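Local coordinates for alcohol dehydrogenase superfamily protein (Novosphingobium aromaticivorans, PDB 3GAZ), which probably acts as an NADP-dependent oxidoreductase of the medium-chain alcohol dehydrogenase superfamily, its substrate not established, at residues R300-T305 and R326-I331. Residues are numbered along the deposited sequence; the frame is centred on the assembly and turned at random.
Sequences RLDPRT and RQRGKI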
loop_
_atom_site.group_PDB
_atom_site.type_symbol
_atom_site.label_atom_id
_atom_site.label_comp_id
_atom_site.label_asym_id
_atom_site.label_seq_id
_atom_site.Cartn_x
_atom_site.Cartn_y
_atom_site.Cartn_z
ATOM N N ARG A 300 -6.000 -28.745 -0.321
ATOM C CA ARG A 300 -6.612 -29.356 0.847
ATOM C C ARG A 300 -7.603 -28.314 1.347
ATOM O O ARG A 300 -7.212 -27.259 1.849
ATOM C CB ARG A 300 -5.565 -29.659 1.927
ATOM C CG ARG A 300 -6.068 -30.640 2.977
ATOM C CD ARG A 300 -5.061 -30.866 4.092
ATOM N NE ARG A 300 -5.487 -31.949 4.972
ATOM C CZ ARG A 300 -4.907 -32.248 6.130
ATOM N NH1 ARG A 300 -3.870 -31.536 6.559
ATOM N NH2 ARG A 300 -5.357 -33.268 6.854
ATOM N N LEU A 301 -8.888 -28.613 1.199
ATOM C CA LEU A 301 -9.942 -27.690 1.587
ATOM C C LEU A 301 -10.792 -28.194 2.749
ATOM O O LEU A 301 -11.401 -29.260 2.661
ATOM C CB LEU A 301 -10.834 -27.425 0.370
ATOM C CG LEU A 301 -12.078 -26.549 0.513
ATOM C CD1 LEU A 301 -11.672 -25.133 0.893
ATOM C CD2 LEU A 301 -12.836 -26.544 -0.800
ATOM N N ASP A 302 -10.826 -27.429 3.838
ATOM C CA ASP A 302 -11.633 -27.804 4.999
ATOM C C ASP A 302 -13.088 -27.753 4.507
ATOM O O ASP A 302 -13.507 -26.770 3.893
ATOM C CB ASP A 302 -11.396 -26.811 6.143
ATOM C CG ASP A 302 -12.114 -27.200 7.424
ATOM O OD1 ASP A 302 -13.363 -27.226 7.426
ATOM O OD2 ASP A 302 -11.426 -27.477 8.433
ATOM N N PRO A 303 -13.868 -28.821 4.761
ATOM C CA PRO A 303 -15.276 -28.949 4.352
ATOM C C PRO A 303 -16.214 -27.855 4.844
ATOM O O PRO A 303 -17.261 -27.622 4.246
ATOM C CB PRO A 303 -15.684 -30.319 4.905
ATOM C CG PRO A 303 -14.384 -31.048 5.078
ATOM C CD PRO A 303 -13.464 -29.976 5.581
ATOM N N ARG A 304 -15.849 -27.194 5.936
ATOM C CA ARG A 304 -16.679 -26.133 6.496
ATOM C C ARG A 304 -16.872 -24.953 5.545
ATOM O O ARG A 304 -15.960 -24.586 4.804
ATOM C CB ARG A 304 -16.077 -25.639 7.812
ATOM C CG ARG A 304 -16.332 -26.573 8.988
ATOM C CD ARG A 304 -15.594 -26.117 10.228
ATOM N NE ARG A 304 -14.153 -26.331 10.117
ATOM C CZ ARG A 304 -13.278 -26.047 11.078
ATOM N NH1 ARG A 304 -13.696 -25.528 12.225
ATOM N NH2 ARG A 304 -11.986 -26.299 10.900
ATOM N N THR A 305 -18.068 -24.365 5.571
ATOM C CA THR A 305 -18.375 -23.216 4.724
ATOM C C THR A 305 -18.693 -21.990 5.576
ATOM O O THR A 305 -19.147 -22.114 6.721
ATOM C CB THR A 305 -19.563 -23.507 3.776
ATOM O OG1 THR A 305 -20.690 -23.963 4.535
ATOM C CG2 THR A 305 -19.177 -24.574 2.755
ATOM N N ARG A 326 -9.312 -26.485 14.659
ATOM C CA ARG A 326 -8.406 -25.870 13.699
ATOM C C ARG A 326 -8.685 -26.380 12.286
ATOM O O ARG A 326 -9.131 -27.514 12.097
ATOM C CB ARG A 326 -6.948 -26.174 14.070
ATOM C CG ARG A 326 -5.922 -25.529 13.141
ATOM C CD ARG A 326 -5.209 -24.362 13.804
ATOM N NE ARG A 326 -4.484 -23.537 12.841
ATOM C CZ ARG A 326 -3.696 -22.515 13.170
ATOM N NH1 ARG A 326 -3.521 -22.188 14.445
ATOM N NH2 ARG A 326 -3.097 -21.805 12.221
ATOM N N GLN A 327 -8.411 -25.540 11.294
ATOM C CA GLN A 327 -8.632 -25.923 9.910
ATOM C C GLN A 327 -7.861 -27.184 9.547
ATOM O O GLN A 327 -6.730 -27.385 9.988
ATOM C CB GLN A 327 -8.214 -24.791 8.958
ATOM C CG GLN A 327 -6.783 -24.278 9.162
ATOM C CD GLN A 327 -6.344 -23.291 8.081
ATOM O OE1 GLN A 327 -7.159 -22.562 7.511
ATOM N NE2 GLN A 327 -5.046 -23.253 7.812
ATOM N N ARG A 328 -8.497 -28.038 8.756
ATOM C CA ARG A 328 -7.876 -29.264 8.270
ATOM C C ARG A 328 -7.877 -28.991 6.779
ATOM O O ARG A 328 -8.810 -29.335 6.055
ATOM C CB ARG A 328 -8.731 -30.480 8.630
ATOM C CG ARG A 328 -8.861 -30.687 10.140
ATOM C CD ARG A 328 -9.630 -31.960 10.500
ATOM N NE ARG A 328 -10.930 -32.019 9.837
ATOM C CZ ARG A 328 -11.122 -32.459 8.596
ATOM N NH1 ARG A 328 -10.097 -32.895 7.871
ATOM N NH2 ARG A 328 -12.335 -32.448 8.070
ATOM N N GLY A 329 -6.805 -28.349 6.336
ATOM C CA GLY A 329 -6.710 -27.926 4.960
ATOM C C GLY A 329 -6.971 -26.438 5.130
ATOM O O GLY A 329 -6.877 -25.938 6.249
ATOM N N LYS A 330 -7.314 -25.721 4.068
ATOM C CA LYS A 330 -7.547 -24.291 4.210
ATOM C C LYS A 330 -9.029 -23.920 4.258
ATOM O O LYS A 330 -9.896 -24.717 3.898
ATOM C CB LYS A 330 -6.812 -23.541 3.088
ATOM C CG LYS A 330 -5.284 -23.683 3.179
ATOM C CD LYS A 330 -4.543 -22.973 2.045
ATOM C CE LYS A 330 -4.896 -21.487 1.977
ATOM N NZ LYS A 330 -4.595 -20.775 3.249
ATOM N N ILE A 331 -9.305 -22.705 4.725
ATOM C CA ILE A 331 -10.665 -22.201 4.856
ATOM C C ILE A 331 -11.005 -21.227 3.736
ATOM O O ILE A 331 -10.242 -20.298 3.456
ATOM C CB ILE A 331 -10.858 -21.450 6.199
ATOM C CG1 ILE A 331 -10.585 -22.389 7.375
ATOM C CG2 ILE A 331 -12.266 -20.867 6.272
ATOM C CD1 ILE A 331 -11.603 -23.508 7.538
HETATM O O HOH W 1 -9.727 -31.177 4.366
#
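Asp302 turns its carboxylate onto the backbone of 326-331, so that one buried acid bonds to both loops. Its OD2 takes the amide N of Arg328 on the anti lone pair at 3.0 Å, nearly straight at 165°, while Arg304 grips the same carboxylate side-on, NE to OD1 and NH2 to OD2, the latter a 2.8 Å salt bridge entering from above the carboxylate plane. OD1 also receives the amide of Arg304, closing an Asx turn, and four N-H groups thus hold the carboxylate against rotation. Arg304, its chain bent at chi3 (-72°), lies with its guanidinium edge toward the facing loop, where NH2 adds a weak bond to Arg326 O. Replacing Asp302 by an alanine removes both oxygens and would probably leave the Arg304 guanidinium without its counter-charge and the Arg328 amide without its acceptor. Alongside the acid, CD1 of Ile331 packs 3.6 Å from Asp302 CB.

Behind this cluster a single beta bridge pairs Leu301 with Lys330: Lys330 N donates to Arg300 O at 2.7 Å, and Asp302 N to Lys330 O at 2.9 Å. At Gly329 a side chain would run into Arg300 O, and the backbone angles would also crowd it against the preceding carbonyl oxygen. Arg300 runs out extended past Gly329, chi1 at -164° setting CG opposite its own amide nitrogen, to Asp186 (salt bridge), Tyr189 (cation-pi) and Gly160 O, in what looks like a Rossmann-type glycine-rich turn. Ile331 and Gln327 rest on helix 311-319, Leu301 on helix 125-129, and the loops lead into strands 306-307 and 332-334, parallel neighbours in the mixed sheet.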